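Local coordinates for chitin oligosaccahride binding protein NagB1 (Paenibacillus sp. FPU-7, PDB 7EHP) that binds the chitin oligosaccharides N,N'-diacetylchitobiose and N,N',N''-triacetylchitotriose as an extracellular solute-binding protein, probably for delivery to a sugar transporter, at residues F49-L52 with P53-A57; D66-G69 with G70-A74; V357-K360 with V361-T364; H7-R11 with D12-L16; D164-V167 with A168-L172. All blocks are in the same frame, centred on the assembly; numbering follows the deposited sequence.

Contact 1: residues F49-L52 with P53-A57; sequences FEKL and PAEMA
K51 and E55, one helical turn apart, meet mainly through their chains and a water. The lysine CG lies 3.8 Å from E55 OE1, and its chain runs extended until the last torsion (chi4 70°) turns NZ, which stays 4.1 Å from E55 OE1, beyond a salt bridge. Water 1 fills in: it accepts from K51 NZ at 2.6 Å and donates to E55 OE1 at 3.0 Å. The same carboxylate oxygen also has a direct salt bridge to R6, so its charge is probably met by a guanidinium as well as by the water. Among the apolar contacts, L52 and M56 run side by side, with L52 CD1 4.0 Å from M56 CE; that leucine methyl also touches E55 OE2, whose side chain lies across it. The backbone carries three regular bonds, from A54 N to E50 O, from E55 N to K51 O and, shortest at 2.8 Å, from M56 N to L52 O. P53, which has no N-H to give, interrupts the series just after a wider pi-type turn, and the helix kinks there; its CD sits 3.5 Å from E50 O. All this lies in helix 44-58. L52 and M56 face F65 of strand 64-68, P53 and M56 reach Y76 of helix 71-78, and one turn before P53, F49 of the ligand pocket touches a bound sugar.

Contact 2: residues D66-G69 with G70-A74; sequences DLFG and GTDTA. With NAG (2-acetamido-2-deoxy-beta-D-glucopyranose), chain C; NAG (2-acetamido-2-deoxy-beta-D-glucopyranose), chain B.
With OG1 set beside its own backbone N and opposite the carbonyl carbon (chi1 -71°), T73 turns its hydroxyl back onto F68 O, which it meets as donor at 2.7 Å from above the carbonyl plane. T73 N adds a weak bond to that same oxygen, and L67 CD2 packs against the hydroxyl at 3.5 Å. A like torsion at D72 (chi1 -72°) brings OD2 to 3.7 Å from F68 CB; this oxygen has its salt bridge with R48 and accepts from water 2, to which F68 N donates. Strand 64-68 passes into helix 71-78 through G69 and G70, a beta-to-alpha connection of the periplasmic-binding-protein fold. At the end of the strand the F68 ring reaches into the glycan site: CE2 lies 3.5 Å from O6 of NAG chain C, met edge-on, while CZ lies 3.6 Å from O4 of NAG chain B, the oxygen that links the two sugars. The ring also makes a cation-pi pair with R48. Replacing F68 by an alanine is likely to open a gap beside both sugars and leave R48 without that aromatic partner. G70 is the N-cap, with a positive phi (73°) at which a CB would collide with G69 O. Water 3 links G69 O to D72 N.

Contact 3: residues V357-K360 with V361-T364; sequences VQAK and VRET
V361 packs back on V357 and Q358: its CG1 lies 3.9 Å from V357 CB, the two side chains set nearly perpendicular, while CG2 comes to 3.7 Å from Q358 OE1. Its N gives a weak bond to Q358 O. R362 N makes a much straighter bond to that same oxygen (3.1 Å, 171° at the hydrogen), and its side chain, bent at chi2 and chi3, carries NE into a salt bridge with E366 one turn on. E363 N bonds to A359 O at 2.8 Å. The glutamate chain is fully extended, with CG opposite the backbone N (chi1 -179°), and runs alongside K360, whose bend at chi2 swings NZ round to E363 OE1 for a 3.1 Å salt bridge nearly in line with the C-O bond. A glutamine instead of E363 would probably leave the K360 ammonium without its matching charge. T364 grips K360 O twice, through OG1 at 2.6 Å and N at 3.0 Å, the two donors arriving from opposite faces of the carbonyl plane. V361 and T364 lie against helix 379-396, whose Q390 and N394 also hold the Q358 amide. These bonds open helix 359-373, entered at its N-cap Q358: a helix start with an i to i+3 ion pair and a threonine hydroxyl turned back on the preceding turn's carbonyl.

Contact 4: residues H7-R11 with D12-L16; sequences HTQVR and DDVRL
R11 and D13 are joined by a salt bridge in the loop that leads from strand 3-7 into helix 15-31, a beta-to-alpha connection of the periplasmic-binding-protein fold, with an inverse gamma turn centred on Q9 and V14 as the N-cap. Followed outward, R11 starts with CB against V14 CG2 at 4.0 Å. The chain then runs straight at chi2 and turns at chi3 (57°), which sets NE 4.1 Å from D13 OD2. At the tip NH2 donates to D13 OD2 at 2.8 Å, tilted slightly from the guanidinium plane at its edge and meeting the anti lone pair of OD2, the one away from the other carboxylate oxygen. The planes of the two groups are 64° apart, and a single N-H bond makes the link. The other terminal nitrogen, NH1, bonds to Q229. D13 is itself shared: OD2 also meets R233 and OD1 pairs with K255, so its negative charge is probably well balanced, and with Q229 and R233 in helix 225-233 the ion pair reaches across to another part of the fold. At the backbone, V14 N bonds to R11 O, and V14 CG2 lies 3.8 Å from OE1 of Q9, a pocket residue in touch with bound sugar. On the strand side, Q9 N donates to H7 ND1 at 2.9 Å, almost in the plane of the imidazole.

Contact 5: residues D164-V167 with A168-L172; sequences DGWV and ANMML. With NAG (2-acetamido-2-deoxy-beta-D-glucopyranose), chain C.
W166 and M170 run alongside each other in a Met-aromatic contact: M170 SD is 3.6 Å from W166 CZ3 and 4.8 Å from the centre of the six-membered ring, obliquely, 66° off its normal. Further apolar packing comes from V167, whose CG1 lies 3.9 Å from M170 CE while its CG2 lies 3.6 Å from the indole plane, offset toward its rim. The other face takes the sugar: the acetamido group of NAG chain C lies over it, with C8 at 3.5 Å from W166 NE1 and N2 above the benzo part. A chi1 of 72°, with CG between backbone N and carbonyl carbon, lays the indole out in this position. Backbone bonds are of the i to i+3 kind, N169 N to W166 O and M170 N to V167 O, with a weak one from A168 N to G165 O, as in a weakly bonded helix start. Water 5 stands in for the missing i to i+4 link, donating to V167 O at 2.6 Å and accepting from M171 N. Y225 meets the indole edge-to-face; an aromatic face against a sugar is common in carbohydrate-binding sites, and here it is mainly the N-acetyl group that lies on it.

Overall arrangement
Four of the contacts bring a pocket residue to the bound sugar (F49, F68, Q9, W166), while contact 3 stands behind, the side chain of R362 about 6 Å from it. Contacts 1, 2 and 4 belong to elements near the parallel strands 3-7, 37-41 and 64-68; contact 5 reaches NAG chain C, which it shares with contact 2, from another direction, their centres about 18 Å apart. Contact 1 leans on contact 2 through L52 CD2 and D66 O (3.4 Å), and D66 OD2 probably bonds to T8 OG1 of contact 4 (3.2 Å). Contact 3 joins contact 2 by T71 OG1 to V357 O (2.7 Å, probably a hydrogen bond), contact 1 by the cation-pi pair of F49 with R362, and contact 5 by packing.

Contact 1: residues F49-L52 with P53-A57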
# COMPACT_ATOMS: atom_id res chain seq x y z
N PHE A 49 -6.77 -11.02 1.51
CA PHE A 49 -7.29 -11.32 2.83
C PHE A 49 -8.25 -12.51 2.87
O PHE A 49 -8.60 -12.95 3.97
CB PHE A 49 -8.00 -10.07 3.42
CG PHE A 49 -7.12 -8.86 3.48
CD1 PHE A 49 -5.80 -8.97 3.90
CD2 PHE A 49 -7.60 -7.62 3.14
CE1 PHE A 49 -4.99 -7.87 3.97
CE2 PHE A 49 -6.80 -6.51 3.20
CZ PHE A 49 -5.48 -6.63 3.61
N GLU A 50 -8.69 -13.03 1.72
CA GLU A 50 -9.58 -14.18 1.71
C GLU A 50 -9.18 -15.26 0.70
O GLU A 50 -8.92 -16.40 1.10
CB GLU A 50 -11.02 -13.76 1.43
CG GLU A 50 -11.69 -13.02 2.62
CD GLU A 50 -12.19 -13.98 3.73
OE1 GLU A 50 -11.73 -13.86 4.89
OE2 GLU A 50 -13.07 -14.83 3.45
N LYS A 51 -9.13 -14.92 -0.59
CA LYS A 51 -8.95 -15.93 -1.64
C LYS A 51 -7.61 -16.63 -1.51
O LYS A 51 -7.55 -17.86 -1.41
CB LYS A 51 -9.08 -15.28 -3.01
CG LYS A 51 -9.13 -16.29 -4.17
CD LYS A 51 -9.92 -15.72 -5.34
CE LYS A 51 -10.18 -16.77 -6.43
NZ LYS A 51 -11.15 -17.82 -6.00
N LEU A 52 -6.50 -15.86 -1.54
CA LEU A 52 -5.16 -16.43 -1.53
C LEU A 52 -4.83 -17.12 -0.21
O LEU A 52 -4.22 -18.20 -0.23
CB LEU A 52 -4.10 -15.36 -1.86
CG LEU A 52 -2.64 -15.80 -2.01
CD1 LEU A 52 -2.50 -16.92 -3.04
CD2 LEU A 52 -1.72 -14.64 -2.38
N PRO A 53 -5.17 -16.56 0.96
CA PRO A 53 -4.98 -17.33 2.20
C PRO A 53 -5.66 -18.68 2.17
O PRO A 53 -5.10 -19.68 2.63
CB PRO A 53 -5.60 -16.42 3.27
CG PRO A 53 -5.33 -15.07 2.76
CD PRO A 53 -5.67 -15.21 1.28
N ALA A 54 -6.87 -18.75 1.60
CA ALA A 54 -7.57 -20.02 1.52
C ALA A 54 -6.82 -20.99 0.61
O ALA A 54 -6.57 -22.15 0.99
CB ALA A 54 -9.00 -19.81 1.01
N GLU A 55 -6.44 -20.54 -0.59
CA GLU A 55 -5.69 -21.39 -1.52
C GLU A 55 -4.38 -21.84 -0.91
O GLU A 55 -3.95 -22.98 -1.11
CB GLU A 55 -5.45 -20.64 -2.83
CG GLU A 55 -6.74 -20.24 -3.52
CD GLU A 55 -6.56 -19.21 -4.60
OE1 GLU A 55 -7.31 -19.28 -5.59
OE2 GLU A 55 -5.68 -18.32 -4.47
N MET A 56 -3.71 -20.97 -0.15
CA MET A 56 -2.47 -21.38 0.49
C MET A 56 -2.71 -22.48 1.52
O MET A 56 -1.94 -23.43 1.61
CB MET A 56 -1.80 -20.17 1.15
CG MET A 56 -1.10 -19.24 0.17
SD MET A 56 0.27 -20.02 -0.71
CE MET A 56 0.82 -18.67 -1.75
N ALA A 57 -3.80 -22.37 2.29
CA ALA A 57 -4.05 -23.39 3.31
C ALA A 57 -4.35 -24.74 2.68
O ALA A 57 -3.93 -25.78 3.20
CB ALA A 57 -5.21 -22.95 4.20
O HOH W 1 -10.12 -19.94 -4.91

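Contact 2: residues D66-G69 with G70-A74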
# COMPACT_ATOMS: atom_id res chain seq x y z
N ASP A 66 -0.04 -12.20 -6.98
CA ASP A 66 0.17 -10.98 -6.21
C ASP A 66 0.35 -11.34 -4.74
O ASP A 66 -0.52 -11.96 -4.13
CB ASP A 66 -1.03 -10.06 -6.41
CG ASP A 66 -0.83 -8.69 -5.82
OD1 ASP A 66 -0.61 -8.60 -4.59
OD2 ASP A 66 -0.87 -7.71 -6.59
N LEU A 67 1.50 -10.96 -4.17
CA LEU A 67 1.89 -11.39 -2.84
C LEU A 67 2.43 -10.20 -2.05
O LEU A 67 3.08 -9.33 -2.63
CB LEU A 67 2.96 -12.50 -2.92
CG LEU A 67 3.62 -12.94 -1.63
CD1 LEU A 67 2.64 -13.78 -0.83
CD2 LEU A 67 4.94 -13.71 -1.92
N PHE A 68 2.16 -10.16 -0.73
CA PHE A 68 2.71 -9.14 0.15
C PHE A 68 3.81 -9.71 1.04
O PHE A 68 3.72 -10.85 1.51
CB PHE A 68 1.62 -8.50 1.04
CG PHE A 68 0.89 -7.40 0.35
CD1 PHE A 68 -0.09 -7.70 -0.60
CD2 PHE A 68 1.21 -6.08 0.56
CE1 PHE A 68 -0.77 -6.70 -1.28
CE2 PHE A 68 0.54 -5.07 -0.12
CZ PHE A 68 -0.44 -5.39 -1.06
N GLY A 69 4.87 -8.93 1.24
CA GLY A 69 5.91 -9.31 2.15
C GLY A 69 5.49 -9.17 3.60
O GLY A 69 4.36 -8.83 3.95
N GLY A 70 6.45 -9.46 4.48
CA GLY A 70 6.16 -9.44 5.90
C GLY A 70 5.32 -10.64 6.29
O GLY A 70 5.57 -11.78 5.87
N THR A 71 4.28 -10.35 7.07
CA THR A 71 3.43 -11.37 7.70
C THR A 71 2.92 -12.41 6.72
O THR A 71 2.94 -13.62 7.02
CB THR A 71 2.24 -10.67 8.39
OG1 THR A 71 2.73 -9.94 9.51
CG2 THR A 71 1.21 -11.67 8.84
N ASP A 72 2.42 -11.98 5.57
CA ASP A 72 1.84 -12.93 4.62
C ASP A 72 2.90 -13.88 4.07
O ASP A 72 2.71 -15.10 4.07
CB ASP A 72 1.16 -12.19 3.46
CG ASP A 72 -0.13 -11.49 3.86
OD1 ASP A 72 -0.67 -11.77 4.96
OD2 ASP A 72 -0.60 -10.68 3.03
N THR A 73 4.02 -13.32 3.59
CA THR A 73 5.09 -14.16 3.04
C THR A 73 5.63 -15.11 4.11
O THR A 73 5.79 -16.30 3.86
CB THR A 73 6.21 -13.28 2.49
OG1 THR A 73 5.76 -12.63 1.29
CG2 THR A 73 7.45 -14.13 2.16
N ALA A 74 5.89 -14.58 5.31
CA ALA A 74 6.39 -15.41 6.41
C ALA A 74 5.46 -16.58 6.70
O ALA A 74 5.91 -17.69 6.98
CB ALA A 74 6.57 -14.55 7.67
C1 NAG C . -1.94 -1.81 -0.42
C2 NAG C . -2.53 -2.76 0.61
C3 NAG C . -2.26 -2.24 2.02
C4 NAG C . -0.77 -2.03 2.21
C5 NAG C . -0.22 -1.11 1.11
C6 NAG C . 1.28 -0.93 1.18
C7 NAG C . -4.48 -4.20 0.22
C8 NAG C . -5.96 -4.25 0.04
N2 NAG C . -3.96 -2.98 0.40
O3 NAG C . -2.73 -3.19 2.96
O4 NAG C . -0.51 -1.43 3.47
O5 NAG C . -0.53 -1.64 -0.18
O6 NAG C . 1.97 -2.17 1.20
O7 NAG C . -3.79 -5.22 0.22
C1 NAG B . -1.51 -1.99 -5.64
C2 NAG B . -0.25 -1.80 -4.80
C3 NAG B . -0.52 -2.21 -3.35
C4 NAG B . -1.81 -1.59 -2.81
C5 NAG B . -2.95 -1.69 -3.83
C6 NAG B . -4.23 -0.99 -3.44
C7 NAG B . 1.67 -2.12 -6.31
C8 NAG B . 2.79 -3.03 -6.71
N2 NAG B . 0.87 -2.57 -5.34
O1 NAG B . -1.25 -1.66 -6.96
O3 NAG B . 0.61 -1.86 -2.56
O4 NAG B . -2.22 -2.38 -1.70
O5 NAG B . -2.54 -1.18 -5.11
O6 NAG B . -5.30 -1.41 -4.29
O7 NAG B . 1.50 -1.03 -6.85
O HOH W 2 -0.20 -11.80 0.49
O HOH W 3 1.74 -9.16 5.13

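Contact 3: residues V357-K360 with V361-T364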
# COMPACT_ATOMS: atom_id res chain seq x y z
N VAL A 357 2.02 -6.89 11.68
CA VAL A 357 1.04 -7.56 12.54
C VAL A 357 0.44 -8.77 11.83
O VAL A 357 0.46 -8.90 10.61
CB VAL A 357 -0.08 -6.59 12.99
CG1 VAL A 357 0.52 -5.32 13.59
CG2 VAL A 357 -1.03 -6.26 11.84
N GLN A 358 -0.11 -9.68 12.64
CA GLN A 358 -0.81 -10.86 12.14
C GLN A 358 -2.13 -10.48 11.46
O GLN A 358 -2.74 -9.44 11.75
CB GLN A 358 -1.07 -11.82 13.30
CG GLN A 358 0.19 -12.19 14.11
CD GLN A 358 0.45 -11.32 15.34
OE1 GLN A 358 0.16 -10.12 15.35
NE2 GLN A 358 1.03 -11.92 16.37
N ALA A 359 -2.60 -11.36 10.57
CA ALA A 359 -3.82 -11.10 9.81
C ALA A 359 -5.01 -10.79 10.71
O ALA A 359 -5.79 -9.88 10.44
CB ALA A 359 -4.15 -12.28 8.90
N LYS A 360 -5.16 -11.56 11.80
CA LYS A 360 -6.30 -11.36 12.68
C LYS A 360 -6.28 -9.98 13.31
O LYS A 360 -7.35 -9.38 13.53
CB LYS A 360 -6.33 -12.42 13.77
CG LYS A 360 -7.70 -12.61 14.42
CD LYS A 360 -8.61 -13.43 13.50
CE LYS A 360 -10.10 -13.18 13.77
NZ LYS A 360 -10.94 -13.92 12.78
N VAL A 361 -5.09 -9.46 13.61
CA VAL A 361 -4.97 -8.13 14.19
C VAL A 361 -5.36 -7.07 13.17
O VAL A 361 -6.11 -6.13 13.48
CB VAL A 361 -3.55 -7.91 14.72
CG1 VAL A 361 -3.32 -6.45 15.11
CG2 VAL A 361 -3.26 -8.84 15.90
N ARG A 362 -4.83 -7.19 11.95
CA ARG A 362 -5.20 -6.31 10.85
C ARG A 362 -6.71 -6.32 10.62
O ARG A 362 -7.33 -5.26 10.46
CB ARG A 362 -4.48 -6.75 9.57
CG ARG A 362 -4.54 -5.72 8.43
CD ARG A 362 -4.83 -6.39 7.09
NE ARG A 362 -6.24 -6.75 6.94
CZ ARG A 362 -6.70 -7.99 6.95
NH1 ARG A 362 -5.87 -9.02 7.10
NH2 ARG A 362 -7.99 -8.21 6.79
N GLU A 363 -7.31 -7.51 10.55
CA GLU A 363 -8.75 -7.61 10.32
C GLU A 363 -9.53 -6.92 11.44
O GLU A 363 -10.52 -6.22 11.18
CB GLU A 363 -9.15 -9.09 10.22
CG GLU A 363 -10.63 -9.27 9.96
CD GLU A 363 -11.08 -10.72 9.96
OE1 GLU A 363 -11.12 -11.34 11.05
OE2 GLU A 363 -11.40 -11.25 8.88
N THR A 364 -9.09 -7.10 12.68
CA THR A 364 -9.78 -6.49 13.82
C THR A 364 -9.65 -4.97 13.79
O THR A 364 -10.62 -4.26 14.08
CB THR A 364 -9.19 -7.08 15.10
OG1 THR A 364 -9.34 -8.51 15.04
CG2 THR A 364 -9.85 -6.48 16.35

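Contact 4: residues H7-R11 with D12-L16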
# COMPACT_ATOMS: atom_id res chain seq x y z
N HIS A 7 -3.43 -11.61 -10.30
CA HIS A 7 -3.09 -10.21 -10.12
C HIS A 7 -4.31 -9.48 -9.57
O HIS A 7 -5.44 -9.99 -9.59
CB HIS A 7 -2.67 -9.58 -11.44
CG HIS A 7 -3.79 -9.49 -12.42
ND1 HIS A 7 -4.67 -8.42 -12.44
CD2 HIS A 7 -4.24 -10.36 -13.35
CE1 HIS A 7 -5.59 -8.63 -13.37
NE2 HIS A 7 -5.35 -9.80 -13.94
N THR A 8 -4.09 -8.24 -9.12
CA THR A 8 -5.18 -7.45 -8.55
C THR A 8 -5.50 -6.22 -9.39
O THR A 8 -6.18 -5.31 -8.90
CB THR A 8 -4.84 -7.03 -7.12
OG1 THR A 8 -3.68 -6.19 -7.13
CG2 THR A 8 -4.55 -8.25 -6.26
N GLN A 9 -5.03 -6.16 -10.64
CA GLN A 9 -5.21 -4.96 -11.46
C GLN A 9 -6.56 -5.03 -12.18
O GLN A 9 -6.66 -5.27 -13.38
CB GLN A 9 -4.05 -4.79 -12.44
CG GLN A 9 -2.65 -4.74 -11.81
CD GLN A 9 -2.60 -3.86 -10.57
OE1 GLN A 9 -3.01 -2.69 -10.60
NE2 GLN A 9 -2.09 -4.41 -9.47
N VAL A 10 -7.63 -4.83 -11.41
CA VAL A 10 -8.97 -5.12 -11.93
C VAL A 10 -9.78 -3.87 -12.26
O VAL A 10 -10.75 -3.98 -13.02
CB VAL A 10 -9.77 -6.01 -10.95
CG1 VAL A 10 -9.06 -7.35 -10.77
CG2 VAL A 10 -9.98 -5.28 -9.59
N ARG A 11 -9.40 -2.70 -11.74
CA ARG A 11 -10.14 -1.47 -12.01
C ARG A 11 -9.87 -0.97 -13.42
O ARG A 11 -8.74 -1.08 -13.93
CB ARG A 11 -9.72 -0.40 -10.99
CG ARG A 11 -10.50 -0.48 -9.70
CD ARG A 11 -10.11 0.60 -8.71
NE ARG A 11 -10.23 1.97 -9.21
CZ ARG A 11 -9.64 3.01 -8.61
NH1 ARG A 11 -8.91 2.79 -7.52
NH2 ARG A 11 -9.77 4.25 -9.09
N ASP A 12 -10.91 -0.41 -14.07
CA ASP A 12 -10.70 0.21 -15.37
C ASP A 12 -9.67 1.33 -15.29
O ASP A 12 -8.90 1.54 -16.24
CB ASP A 12 -12.01 0.80 -15.94
CG ASP A 12 -13.08 -0.25 -16.19
OD1 ASP A 12 -12.77 -1.45 -16.44
OD2 ASP A 12 -14.25 0.15 -16.14
N ASP A 13 -9.66 2.08 -14.18
CA ASP A 13 -8.68 3.14 -14.03
C ASP A 13 -7.24 2.63 -14.13
O ASP A 13 -6.35 3.39 -14.55
CB ASP A 13 -8.87 3.88 -12.70
CG ASP A 13 -10.00 4.89 -12.74
OD1 ASP A 13 -10.44 5.29 -13.86
OD2 ASP A 13 -10.45 5.29 -11.65
N VAL A 14 -6.96 1.39 -13.71
CA VAL A 14 -5.58 0.88 -13.80
C VAL A 14 -5.38 0.00 -15.03
O VAL A 14 -4.54 -0.91 -15.03
CB VAL A 14 -5.15 0.12 -12.52
CG1 VAL A 14 -5.18 1.04 -11.29
CG2 VAL A 14 -5.99 -1.17 -12.30
N ARG A 15 -6.13 0.29 -16.10
CA ARG A 15 -6.05 -0.51 -17.32
C ARG A 15 -4.63 -0.60 -17.87
O ARG A 15 -4.21 -1.67 -18.33
CB ARG A 15 -7.01 0.08 -18.37
CG ARG A 15 -6.88 -0.51 -19.77
CD ARG A 15 -7.25 -1.99 -19.83
NE ARG A 15 -6.76 -2.61 -21.06
CZ ARG A 15 -6.44 -3.90 -21.17
NH1 ARG A 15 -6.57 -4.72 -20.13
NH2 ARG A 15 -5.99 -4.38 -22.34
N LEU A 16 -3.86 0.49 -17.82
CA LEU A 16 -2.50 0.41 -18.36
C LEU A 16 -1.66 -0.62 -17.61
O LEU A 16 -0.83 -1.31 -18.23
CB LEU A 16 -1.83 1.78 -18.32
CG LEU A 16 -2.40 2.78 -19.33
CD1 LEU A 16 -1.90 4.18 -18.99
CD2 LEU A 16 -2.02 2.40 -20.76
O HOH W 4 -13.28 -3.01 -14.36

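Contact 5: residues D164-V167 with A168-L172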
# COMPACT_ATOMS: atom_id res chain seq x y z
N ASP A 164 -14.15 -0.19 2.14
CA ASP A 164 -13.04 -1.13 2.20
C ASP A 164 -12.20 -0.80 3.43
O ASP A 164 -11.60 0.28 3.52
CB ASP A 164 -12.21 -1.08 0.92
CG ASP A 164 -13.08 -1.24 -0.33
OD1 ASP A 164 -13.97 -2.11 -0.32
OD2 ASP A 164 -12.87 -0.50 -1.32
N GLY A 165 -12.15 -1.72 4.39
CA GLY A 165 -11.65 -1.36 5.70
C GLY A 165 -10.19 -0.94 5.72
O GLY A 165 -9.80 -0.08 6.50
N TRP A 166 -9.37 -1.55 4.86
CA TRP A 166 -7.94 -1.27 4.88
C TRP A 166 -7.65 0.19 4.55
O TRP A 166 -6.62 0.72 4.97
CB TRP A 166 -7.20 -2.20 3.89
CG TRP A 166 -7.46 -1.87 2.45
CD1 TRP A 166 -8.48 -2.34 1.65
CD2 TRP A 166 -6.70 -0.97 1.64
NE1 TRP A 166 -8.40 -1.78 0.40
CE2 TRP A 166 -7.31 -0.94 0.37
CE3 TRP A 166 -5.55 -0.20 1.86
CZ2 TRP A 166 -6.80 -0.16 -0.68
CZ3 TRP A 166 -5.05 0.57 0.82
CH2 TRP A 166 -5.67 0.59 -0.43
N VAL A 167 -8.55 0.85 3.81
CA VAL A 167 -8.33 2.24 3.43
C VAL A 167 -8.26 3.14 4.66
O VAL A 167 -7.45 4.08 4.72
CB VAL A 167 -9.44 2.71 2.46
CG1 VAL A 167 -9.23 4.15 2.08
CG2 VAL A 167 -9.49 1.82 1.22
N ALA A 168 -9.11 2.88 5.65
CA ALA A 168 -9.15 3.71 6.84
C ALA A 168 -7.86 3.60 7.65
O ALA A 168 -7.48 4.55 8.36
CB ALA A 168 -10.35 3.32 7.71
N ASN A 169 -7.15 2.49 7.51
CA ASN A 169 -5.94 2.26 8.29
C ASN A 169 -4.72 2.97 7.72
O ASN A 169 -3.69 3.02 8.40
CB ASN A 169 -5.68 0.75 8.40
CG ASN A 169 -6.66 0.10 9.33
OD1 ASN A 169 -7.33 0.79 10.10
ND2 ASN A 169 -6.77 -1.22 9.26
N MET A 170 -4.82 3.55 6.52
CA MET A 170 -3.66 4.17 5.89
C MET A 170 -3.26 5.40 6.72
O MET A 170 -2.20 5.41 7.36
CB MET A 170 -3.98 4.53 4.44
CG MET A 170 -3.62 3.39 3.48
SD MET A 170 -3.68 3.81 1.72
CE MET A 170 -5.38 4.35 1.46
N MET A 171 -4.11 6.42 6.75
CA MET A 171 -3.77 7.60 7.55
C MET A 171 -3.62 7.25 9.02
O MET A 171 -2.80 7.87 9.73
CB MET A 171 -4.82 8.70 7.37
CG MET A 171 -4.38 9.99 8.04
SD MET A 171 -5.66 11.21 8.31
CE MET A 171 -6.02 11.74 6.64
N LEU A 172 -4.36 6.26 9.50
CA LEU A 172 -4.24 5.85 10.89
C LEU A 172 -2.84 5.36 11.18
O LEU A 172 -2.29 5.62 12.26
CB LEU A 172 -5.29 4.79 11.23
CG LEU A 172 -5.37 4.18 12.63
CD1 LEU A 172 -5.84 5.23 13.68
CD2 LEU A 172 -6.29 2.97 12.63
C1 NAG C . -1.94 -1.81 -0.42
C2 NAG C . -2.53 -2.76 0.61
C3 NAG C . -2.26 -2.24 2.02
C4 NAG C . -0.77 -2.03 2.21
C5 NAG C . -0.22 -1.11 1.11
C6 NAG C . 1.28 -0.93 1.18
C7 NAG C . -4.48 -4.20 0.22
C8 NAG C . -5.96 -4.25 0.04
N2 NAG C . -3.96 -2.98 0.40
O3 NAG C . -2.73 -3.19 2.96
O4 NAG C . -0.51 -1.43 3.47
O5 NAG C . -0.53 -1.64 -0.18
O6 NAG C . 1.97 -2.17 1.20
O7 NAG C . -3.79 -5.22 0.22
O HOH W 5 -6.75 6.57 5.17